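Local coordinates for protein elastinolytic metalloprotease (Pseudoalteromonas sp. CF6-2, PDB 6IK4) that probably cleaves peptide bonds as a zinc-dependent M23-family metalloendopeptidase, its single zinc ion held in this C-terminal peptidase part of a longer protein, at residues A[31-42]-A[114-123]; A[57-65]-A[76-87]. All coordinates share one frame; numbering follows the deposited sequence.

Contact 1: residues A[31-42]-A[114-123]. With ZN (zinc ion), chain B.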
# COMPACT_ATOMS: atom_id res chain seq x y z
N SER A 31 6.35 2.93 -7.75
CA SER A 31 4.92 3.12 -7.57
C SER A 31 4.37 2.49 -6.30
O SER A 31 3.19 2.70 -5.99
CB SER A 31 4.19 2.48 -8.74
OG SER A 31 4.40 1.08 -8.70
N SER A 32 5.17 1.71 -5.58
CA SER A 32 4.64 0.79 -4.58
C SER A 32 5.40 0.92 -3.26
O SER A 32 6.57 1.29 -3.23
CB SER A 32 4.72 -0.66 -5.08
OG SER A 32 4.05 -0.82 -6.32
N LEU A 33 4.70 0.57 -2.18
CA LEU A 33 5.25 0.49 -0.83
C LEU A 33 4.77 -0.79 -0.18
O LEU A 33 3.64 -1.21 -0.42
CB LEU A 33 4.81 1.70 0.02
CG LEU A 33 5.31 3.07 -0.44
CD1 LEU A 33 4.43 4.17 0.14
CD2 LEU A 33 6.77 3.27 -0.03
N ASP A 34 5.62 -1.41 0.63
CA ASP A 34 5.22 -2.56 1.43
C ASP A 34 4.96 -2.10 2.87
O ASP A 34 5.86 -1.56 3.51
CB ASP A 34 6.29 -3.65 1.39
CG ASP A 34 6.49 -4.21 -0.00
OD1 ASP A 34 5.55 -4.11 -0.81
OD2 ASP A 34 7.57 -4.76 -0.29
N PHE A 35 3.72 -2.28 3.34
CA PHE A 35 3.31 -1.88 4.68
C PHE A 35 3.08 -3.10 5.57
O PHE A 35 2.49 -4.09 5.12
CB PHE A 35 1.99 -1.10 4.67
CG PHE A 35 2.03 0.23 3.96
CD1 PHE A 35 3.06 1.12 4.19
CD2 PHE A 35 1.02 0.57 3.09
CE1 PHE A 35 3.08 2.35 3.56
CE2 PHE A 35 1.04 1.79 2.44
CZ PHE A 35 2.06 2.69 2.68
N ASN A 36 3.48 -3.01 6.84
CA ASN A 36 3.09 -4.05 7.80
C ASN A 36 3.04 -3.44 9.19
O ASN A 36 3.71 -2.45 9.47
CB ASN A 36 4.05 -5.25 7.74
CG ASN A 36 5.33 -5.03 8.55
OD1 ASN A 36 5.40 -5.38 9.73
ND2 ASN A 36 6.35 -4.46 7.92
N ASN A 37 2.23 -4.03 10.07
CA ASN A 37 2.07 -3.46 11.41
C ASN A 37 2.93 -4.16 12.45
O ASN A 37 2.72 -3.94 13.65
CB ASN A 37 0.60 -3.49 11.84
CG ASN A 37 0.13 -4.86 12.29
OD1 ASN A 37 0.72 -5.89 11.94
ND2 ASN A 37 -0.96 -4.88 13.06
N GLY A 38 3.87 -5.01 12.04
CA GLY A 38 4.74 -5.65 13.01
C GLY A 38 4.11 -6.81 13.77
O GLY A 38 4.57 -7.14 14.86
N SER A 39 3.08 -7.44 13.21
CA SER A 39 2.39 -8.51 13.93
C SER A 39 3.20 -9.79 14.01
O SER A 39 2.87 -10.66 14.82
CB SER A 39 1.04 -8.81 13.27
OG SER A 39 1.21 -9.59 12.10
N GLY A 40 4.24 -9.95 13.18
CA GLY A 40 5.07 -11.14 13.23
C GLY A 40 5.18 -11.79 11.86
O GLY A 40 4.92 -11.17 10.83
N GLY A 41 5.58 -13.06 11.86
CA GLY A 41 5.81 -13.81 10.64
C GLY A 41 4.56 -14.53 10.16
O GLY A 41 3.44 -14.24 10.60
N TRP A 42 4.76 -15.49 9.26
CA TRP A 42 3.64 -16.29 8.77
C TRP A 42 2.93 -17.00 9.92
O TRP A 42 3.57 -17.50 10.85
CB TRP A 42 4.14 -17.31 7.74
CG TRP A 42 4.86 -16.68 6.59
CD1 TRP A 42 6.19 -16.83 6.28
CD2 TRP A 42 4.32 -15.78 5.61
NE1 TRP A 42 6.49 -16.09 5.16
CE2 TRP A 42 5.37 -15.43 4.73
CE3 TRP A 42 3.04 -15.25 5.39
CZ2 TRP A 42 5.18 -14.57 3.65
CZ3 TRP A 42 2.86 -14.39 4.31
CH2 TRP A 42 3.92 -14.05 3.46
N SER A 114 7.95 -12.94 -1.24
CA SER A 114 7.69 -12.28 0.03
C SER A 114 8.54 -12.89 1.14
O SER A 114 8.63 -14.11 1.27
CB SER A 114 6.22 -12.37 0.42
OG SER A 114 6.01 -11.85 1.72
N SER A 115 9.12 -12.02 1.97
CA SER A 115 9.87 -12.41 3.16
C SER A 115 9.01 -12.50 4.42
O SER A 115 9.51 -12.93 5.46
CB SER A 115 11.02 -11.43 3.40
OG SER A 115 11.90 -11.39 2.28
N GLY A 116 7.75 -12.09 4.35
CA GLY A 116 6.88 -12.10 5.50
C GLY A 116 5.61 -11.33 5.22
O GLY A 116 5.51 -10.60 4.23
N PRO A 117 4.61 -11.48 6.09
CA PRO A 117 3.31 -10.82 5.84
C PRO A 117 3.44 -9.31 5.70
O PRO A 117 4.12 -8.64 6.50
CB PRO A 117 2.48 -11.20 7.08
CG PRO A 117 3.12 -12.46 7.60
CD PRO A 117 4.59 -12.35 7.28
N HIS A 118 2.77 -8.77 4.68
CA HIS A 118 2.67 -7.34 4.43
C HIS A 118 1.67 -7.15 3.30
O HIS A 118 1.31 -8.10 2.61
CB HIS A 118 4.02 -6.73 4.05
CG HIS A 118 4.53 -7.19 2.72
ND1 HIS A 118 5.18 -8.39 2.54
CD2 HIS A 118 4.50 -6.60 1.50
CE1 HIS A 118 5.52 -8.52 1.27
NE2 HIS A 118 5.12 -7.45 0.62
N VAL A 119 1.23 -5.91 3.10
CA VAL A 119 0.48 -5.56 1.90
C VAL A 119 1.40 -4.80 0.96
O VAL A 119 2.14 -3.91 1.39
CB VAL A 119 -0.79 -4.75 2.23
CG1 VAL A 119 -0.46 -3.49 3.03
CG2 VAL A 119 -1.53 -4.37 0.93
N HIS A 120 1.41 -5.21 -0.31
CA HIS A 120 2.10 -4.51 -1.38
C HIS A 120 1.11 -3.49 -1.94
O HIS A 120 0.11 -3.88 -2.55
CB HIS A 120 2.55 -5.52 -2.44
CG HIS A 120 3.08 -4.91 -3.71
ND1 HIS A 120 4.38 -4.49 -3.86
CD2 HIS A 120 2.49 -4.73 -4.92
CE1 HIS A 120 4.56 -4.05 -5.09
NE2 HIS A 120 3.43 -4.19 -5.76
N PHE A 121 1.37 -2.21 -1.69
CA PHE A 121 0.45 -1.11 -1.98
C PHE A 121 0.96 -0.32 -3.18
O PHE A 121 2.10 0.14 -3.17
CB PHE A 121 0.35 -0.23 -0.73
CG PHE A 121 -0.45 1.04 -0.90
CD1 PHE A 121 -1.83 1.04 -0.73
CD2 PHE A 121 0.20 2.24 -1.14
CE1 PHE A 121 -2.56 2.22 -0.85
CE2 PHE A 121 -0.53 3.43 -1.27
CZ PHE A 121 -1.90 3.41 -1.11
N THR A 122 0.11 -0.12 -4.20
CA THR A 122 0.55 0.47 -5.47
C THR A 122 -0.39 1.59 -5.89
O THR A 122 -1.61 1.44 -5.80
CB THR A 122 0.59 -0.59 -6.60
OG1 THR A 122 1.42 -1.69 -6.21
CG2 THR A 122 1.07 0.02 -7.97
N LEU A 123 0.19 2.70 -6.38
CA LEU A 123 -0.58 3.81 -6.95
C LEU A 123 -0.61 3.70 -8.47
O LEU A 123 0.43 3.50 -9.11
CB LEU A 123 0.04 5.16 -6.56
CG LEU A 123 -0.68 6.41 -7.10
CD1 LEU A 123 -2.08 6.55 -6.48
CD2 LEU A 123 0.14 7.69 -6.87
ZN ZN B . 6.07 -4.58 -2.71
O HOH W 1 5.64 -9.33 8.50
O HOH W 2 9.09 -15.97 3.52

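Contact 2: residues A[57-65]-A[76-87]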
# COMPACT_ATOMS: atom_id res chain seq x y z
N ILE A 57 -14.47 -1.10 -6.86
CA ILE A 57 -13.60 -2.25 -6.63
C ILE A 57 -13.37 -3.01 -7.92
O ILE A 57 -14.30 -3.23 -8.71
CB ILE A 57 -14.23 -3.18 -5.57
CG1 ILE A 57 -14.25 -2.51 -4.19
CG2 ILE A 57 -13.54 -4.56 -5.56
CD1 ILE A 57 -12.87 -2.42 -3.54
N THR A 58 -12.12 -3.44 -8.13
CA THR A 58 -11.80 -4.53 -9.05
C THR A 58 -11.12 -5.61 -8.23
O THR A 58 -10.13 -5.33 -7.55
CB THR A 58 -10.88 -4.06 -10.19
OG1 THR A 58 -11.47 -2.95 -10.86
CG2 THR A 58 -10.66 -5.20 -11.19
N ARG A 59 -11.65 -6.84 -8.27
CA ARG A 59 -11.07 -7.98 -7.56
C ARG A 59 -10.42 -8.89 -8.59
O ARG A 59 -11.12 -9.55 -9.36
CB ARG A 59 -12.11 -8.73 -6.74
CG ARG A 59 -11.57 -10.00 -6.05
CD ARG A 59 -12.70 -10.86 -5.47
NE ARG A 59 -12.23 -12.15 -4.96
CZ ARG A 59 -11.92 -13.20 -5.72
NH1 ARG A 59 -12.02 -13.12 -7.04
NH2 ARG A 59 -11.51 -14.34 -5.17
N PHE A 60 -9.09 -8.94 -8.59
CA PHE A 60 -8.39 -9.73 -9.60
C PHE A 60 -8.28 -11.19 -9.21
O PHE A 60 -8.23 -12.06 -10.08
CB PHE A 60 -7.01 -9.14 -9.87
CG PHE A 60 -7.04 -7.78 -10.51
CD1 PHE A 60 -7.33 -7.64 -11.85
CD2 PHE A 60 -6.77 -6.64 -9.76
CE1 PHE A 60 -7.37 -6.38 -12.45
CE2 PHE A 60 -6.80 -5.38 -10.35
CZ PHE A 60 -7.10 -5.26 -11.70
N SER A 61 -8.25 -11.48 -7.92
CA SER A 61 -8.02 -12.82 -7.39
C SER A 61 -8.32 -12.75 -5.91
O SER A 61 -8.68 -11.69 -5.38
CB SER A 61 -6.60 -13.28 -7.65
OG SER A 61 -5.70 -12.52 -6.86
N SER A 62 -8.15 -13.88 -5.22
CA SER A 62 -8.39 -13.85 -3.78
C SER A 62 -7.33 -13.06 -3.01
O SER A 62 -7.51 -12.83 -1.81
CB SER A 62 -8.46 -15.28 -3.23
OG SER A 62 -7.17 -15.84 -3.16
N CYS A 63 -6.23 -12.65 -3.65
CA CYS A 63 -5.16 -11.97 -2.94
C CYS A 63 -4.82 -10.60 -3.56
O CYS A 63 -3.76 -10.04 -3.27
CB CYS A 63 -3.90 -12.85 -2.88
SG CYS A 63 -3.06 -13.16 -4.46
N ASN A 64 -5.72 -10.04 -4.37
CA ASN A 64 -5.36 -8.89 -5.19
C ASN A 64 -6.62 -8.08 -5.49
O ASN A 64 -7.51 -8.55 -6.21
CB ASN A 64 -4.67 -9.35 -6.47
CG ASN A 64 -4.17 -8.20 -7.32
OD1 ASN A 64 -4.10 -7.06 -6.87
ND2 ASN A 64 -3.76 -8.51 -8.55
N ILE A 65 -6.70 -6.87 -4.95
CA ILE A 65 -7.90 -6.04 -5.07
C ILE A 65 -7.47 -4.60 -5.31
O ILE A 65 -6.39 -4.17 -4.89
CB ILE A 65 -8.79 -6.17 -3.81
CG1 ILE A 65 -10.19 -5.62 -4.06
CG2 ILE A 65 -8.14 -5.46 -2.61
CD1 ILE A 65 -11.13 -5.83 -2.90
N ASN A 76 -3.82 -0.19 -5.50
CA ASN A 76 -3.88 -1.63 -5.62
C ASN A 76 -3.27 -2.23 -4.36
O ASN A 76 -2.31 -1.68 -3.82
CB ASN A 76 -3.14 -2.09 -6.87
CG ASN A 76 -3.58 -3.47 -7.33
OD1 ASN A 76 -4.51 -3.59 -8.13
ND2 ASN A 76 -2.91 -4.51 -6.82
N TYR A 77 -3.85 -3.35 -3.90
CA TYR A 77 -3.48 -4.00 -2.65
C TYR A 77 -3.22 -5.47 -2.96
O TYR A 77 -4.16 -6.19 -3.29
CB TYR A 77 -4.60 -3.87 -1.60
CG TYR A 77 -5.05 -2.44 -1.38
CD1 TYR A 77 -5.88 -1.79 -2.30
CD2 TYR A 77 -4.63 -1.73 -0.26
CE1 TYR A 77 -6.27 -0.47 -2.11
CE2 TYR A 77 -5.03 -0.41 -0.06
CZ TYR A 77 -5.83 0.22 -0.99
OH TYR A 77 -6.22 1.54 -0.79
N TYR A 78 -1.97 -5.91 -2.81
CA TYR A 78 -1.58 -7.27 -3.15
C TYR A 78 -1.01 -7.97 -1.91
O TYR A 78 -0.62 -7.33 -0.93
CB TYR A 78 -0.56 -7.27 -4.32
CG TYR A 78 -0.24 -8.66 -4.83
CD1 TYR A 78 -1.23 -9.44 -5.43
CD2 TYR A 78 1.02 -9.21 -4.68
CE1 TYR A 78 -0.95 -10.74 -5.89
CE2 TYR A 78 1.31 -10.50 -5.14
CZ TYR A 78 0.31 -11.26 -5.73
OH TYR A 78 0.59 -12.54 -6.18
N HIS A 79 -1.02 -9.32 -1.96
CA HIS A 79 -0.73 -10.20 -0.82
C HIS A 79 -1.89 -10.23 0.19
O HIS A 79 -1.65 -10.31 1.40
CB HIS A 79 0.57 -9.84 -0.09
CG HIS A 79 1.77 -9.75 -0.96
ND1 HIS A 79 2.16 -10.75 -1.82
CD2 HIS A 79 2.71 -8.78 -1.07
CE1 HIS A 79 3.27 -10.40 -2.44
NE2 HIS A 79 3.63 -9.20 -2.00
N MET A 80 -3.13 -10.20 -0.29
CA MET A 80 -4.30 -10.05 0.56
C MET A 80 -4.96 -11.40 0.86
O MET A 80 -4.72 -12.41 0.19
CB MET A 80 -5.33 -9.12 -0.09
CG MET A 80 -4.83 -7.71 -0.38
SD MET A 80 -4.48 -6.84 1.16
CE MET A 80 -6.12 -6.62 1.85
N SER A 81 -5.84 -11.38 1.86
CA SER A 81 -6.72 -12.51 2.16
C SER A 81 -8.04 -11.96 2.70
O SER A 81 -8.17 -10.77 3.00
CB SER A 81 -6.08 -13.47 3.15
OG SER A 81 -6.06 -12.91 4.46
N ASN A 82 -9.03 -12.85 2.81
CA ASN A 82 -10.33 -12.50 3.39
C ASN A 82 -10.92 -11.26 2.73
O ASN A 82 -11.44 -10.36 3.40
CB ASN A 82 -10.24 -12.27 4.90
CG ASN A 82 -9.64 -13.45 5.63
OD1 ASN A 82 -8.44 -13.49 5.92
ND2 ASN A 82 -10.48 -14.43 5.94
N LEU A 83 -10.83 -11.19 1.40
CA LEU A 83 -11.32 -10.01 0.69
C LEU A 83 -12.83 -9.88 0.86
O LEU A 83 -13.55 -10.87 0.86
CB LEU A 83 -10.95 -10.10 -0.80
CG LEU A 83 -9.47 -9.92 -1.16
CD1 LEU A 83 -9.28 -9.96 -2.67
CD2 LEU A 83 -8.91 -8.61 -0.57
N GLN A 84 -13.30 -8.64 1.00
CA GLN A 84 -14.66 -8.36 1.43
C GLN A 84 -15.56 -7.85 0.31
O GLN A 84 -16.76 -7.66 0.55
CB GLN A 84 -14.65 -7.34 2.58
CG GLN A 84 -13.95 -7.84 3.84
CD GLN A 84 -14.70 -8.99 4.48
OE1 GLN A 84 -15.88 -8.85 4.82
NE2 GLN A 84 -14.03 -10.12 4.64
N TYR A 85 -15.02 -7.62 -0.88
CA TYR A 85 -15.75 -6.95 -1.95
C TYR A 85 -15.48 -7.64 -3.28
O TYR A 85 -14.48 -8.34 -3.46
CB TYR A 85 -15.40 -5.46 -2.00
CG TYR A 85 -15.85 -4.78 -0.74
CD1 TYR A 85 -17.19 -4.42 -0.58
CD2 TYR A 85 -14.98 -4.57 0.32
CE1 TYR A 85 -17.63 -3.85 0.60
CE2 TYR A 85 -15.43 -3.99 1.50
CZ TYR A 85 -16.75 -3.64 1.63
OH TYR A 85 -17.21 -3.06 2.80
N ASN A 86 -16.40 -7.42 -4.21
CA ASN A 86 -16.36 -7.98 -5.55
C ASN A 86 -16.40 -6.87 -6.58
O ASN A 86 -16.67 -5.71 -6.26
CB ASN A 86 -17.54 -8.95 -5.77
CG ASN A 86 -17.37 -10.24 -5.02
OD1 ASN A 86 -16.57 -11.08 -5.41
ND2 ASN A 86 -18.12 -10.40 -3.93
N ASN A 87 -16.12 -7.24 -7.84
CA ASN A 87 -16.09 -6.28 -8.95
C ASN A 87 -17.33 -5.40 -8.94
O ASN A 87 -18.45 -5.89 -8.78
CB ASN A 87 -16.00 -7.02 -10.29
CG ASN A 87 -14.64 -7.62 -10.55
OD1 ASN A 87 -13.62 -7.12 -10.08
ND2 ASN A 87 -14.61 -8.70 -11.32
O HOH W 3 -9.74 -13.26 -0.44
O HOH W 4 -3.31 -5.80 -9.94

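Contact 1: residues A[31-42]-A[114-123]
Asp34 and His120 face each other as a non-hydrogen-bonded pair of the antiparallel strands 32-36 and 119-123, and a zinc ion joins their side chains. Asp34 OD1 and His120 ND1 each bind zinc at 2.0 Å, and the carboxylate and imidazole planes stand 51° apart. With CG of His120 opposite the backbone N (chi1 170°) the ring swings toward the metal; His21 is the third protein ligand. Asn23 OD1 takes a hydrogen bond from the far nitrogen, His120 NE2, so zinc and Asn23 together hold the ring's rotation.

On the same side, His118, a predicted active-site residue, lays its CD2 3.5 Å from Asp34 CB. Its ring is held at its edge by a nearly straight hydrogen bond of 2.8 Å from His118 ND1 to Gly116 O, which lies in the ring plane. Farther along, the hydroxyls of Ser32 and Thr122 meet at 2.8 Å between OG and OG1.

The other face is apolar: CE2 of Phe35 reaches 3.7 Å from CD2 of Phe121, the rings inclined at 41°, while CG1 of Val119 lies 3.8 Å from Phe35 CB, near the ring plane at its edge. Beyond the strands, Pro117 presses on Trp42 in a CH-pi contact, its CD 3.8 Å from the centroid of the six-membered ring.

The pair lies between strands 14-17 and 73-81 in the large antiparallel sheet of the M23 peptidase part; Trp9 meets Phe35 edge-to-face and Tyr77 of strand 73-81 packs on Phe121.

Contact 2: residues A[57-65]-A[76-87]
This is a beta-hairpin contact extended by a loop: strand 64-68 pairs antiparallel with strand 73-81, and the chain after it, 82-87, wraps back along strand 55-61. Ile65 and Tyr77 form the hydrogen-bonded pair, with Tyr77 N 2.8 Å from Ile65 O. At the neighbouring non-hydrogen-bonded pair, CB of Asn64 lies at the edge of the Tyr78 ring, whose plane is almost perpendicular to the Asn64 amide. That amide also accepts from Asn76, ND2 to OD1 at 2.8 Å and in the carbonyl plane, although the two amide planes are turned 70° apart. A water links the other ends, Asn64 ND2 and Asn76 OD1.

Cys63 brings its SG to 3.5 Å from CE1 of Tyr78, an oblique sulfur-aromatic contact, and its backbone O takes Met80 N at 3.1 Å from above the carbonyl plane. Between them 76-87 carries His79, a predicted proton donor/acceptor, whose ND1 hydrogen-bonds Ala107 O. Leu83 points toward 57-65; its CD2 sits 3.8 Å from Ile65 CG2, while CD1 rests against the carbonyls of Ser61 and Ser62. Ile57 CG1 packs on Tyr85 CB at 3.8 Å. At Asn87, CB points away from 57-65, but the amide turns back and OD1 accepts from Arg59 N at 2.7 Å.

The Cys63–Cys109 disulfide and the bonds of Tyr78 OH to Gly111 and Glu110 anchor this corner to the segment after helix 104-107. Tyr77 and Met80 also pack on Val49 of strand 48-50, Ile57 on Leu97 of strand 96-100, and Asn76 and Met80 on strand 119-125.

In the fold
After strand 14-17 the chain enters strand 32-36, whose partner 119-125 comes only after the long excursion that contact 1 closes. Contact 2 lies wholly within that excursion: 57-65 meets 76-87 across a short connection, so the two are nested, not crossed. They join where strands 73-81 and 119-125 run side by side: Tyr78 N is 2.9 Å from His120 O, a probable hydrogen bond. His79 of contact 2 packs beside His118 and His120 of contact 1. The local hairpin thus carries one predicted active-site histidine, while contact 1 carries the other, His118, and two of the three protein ligands of the zinc.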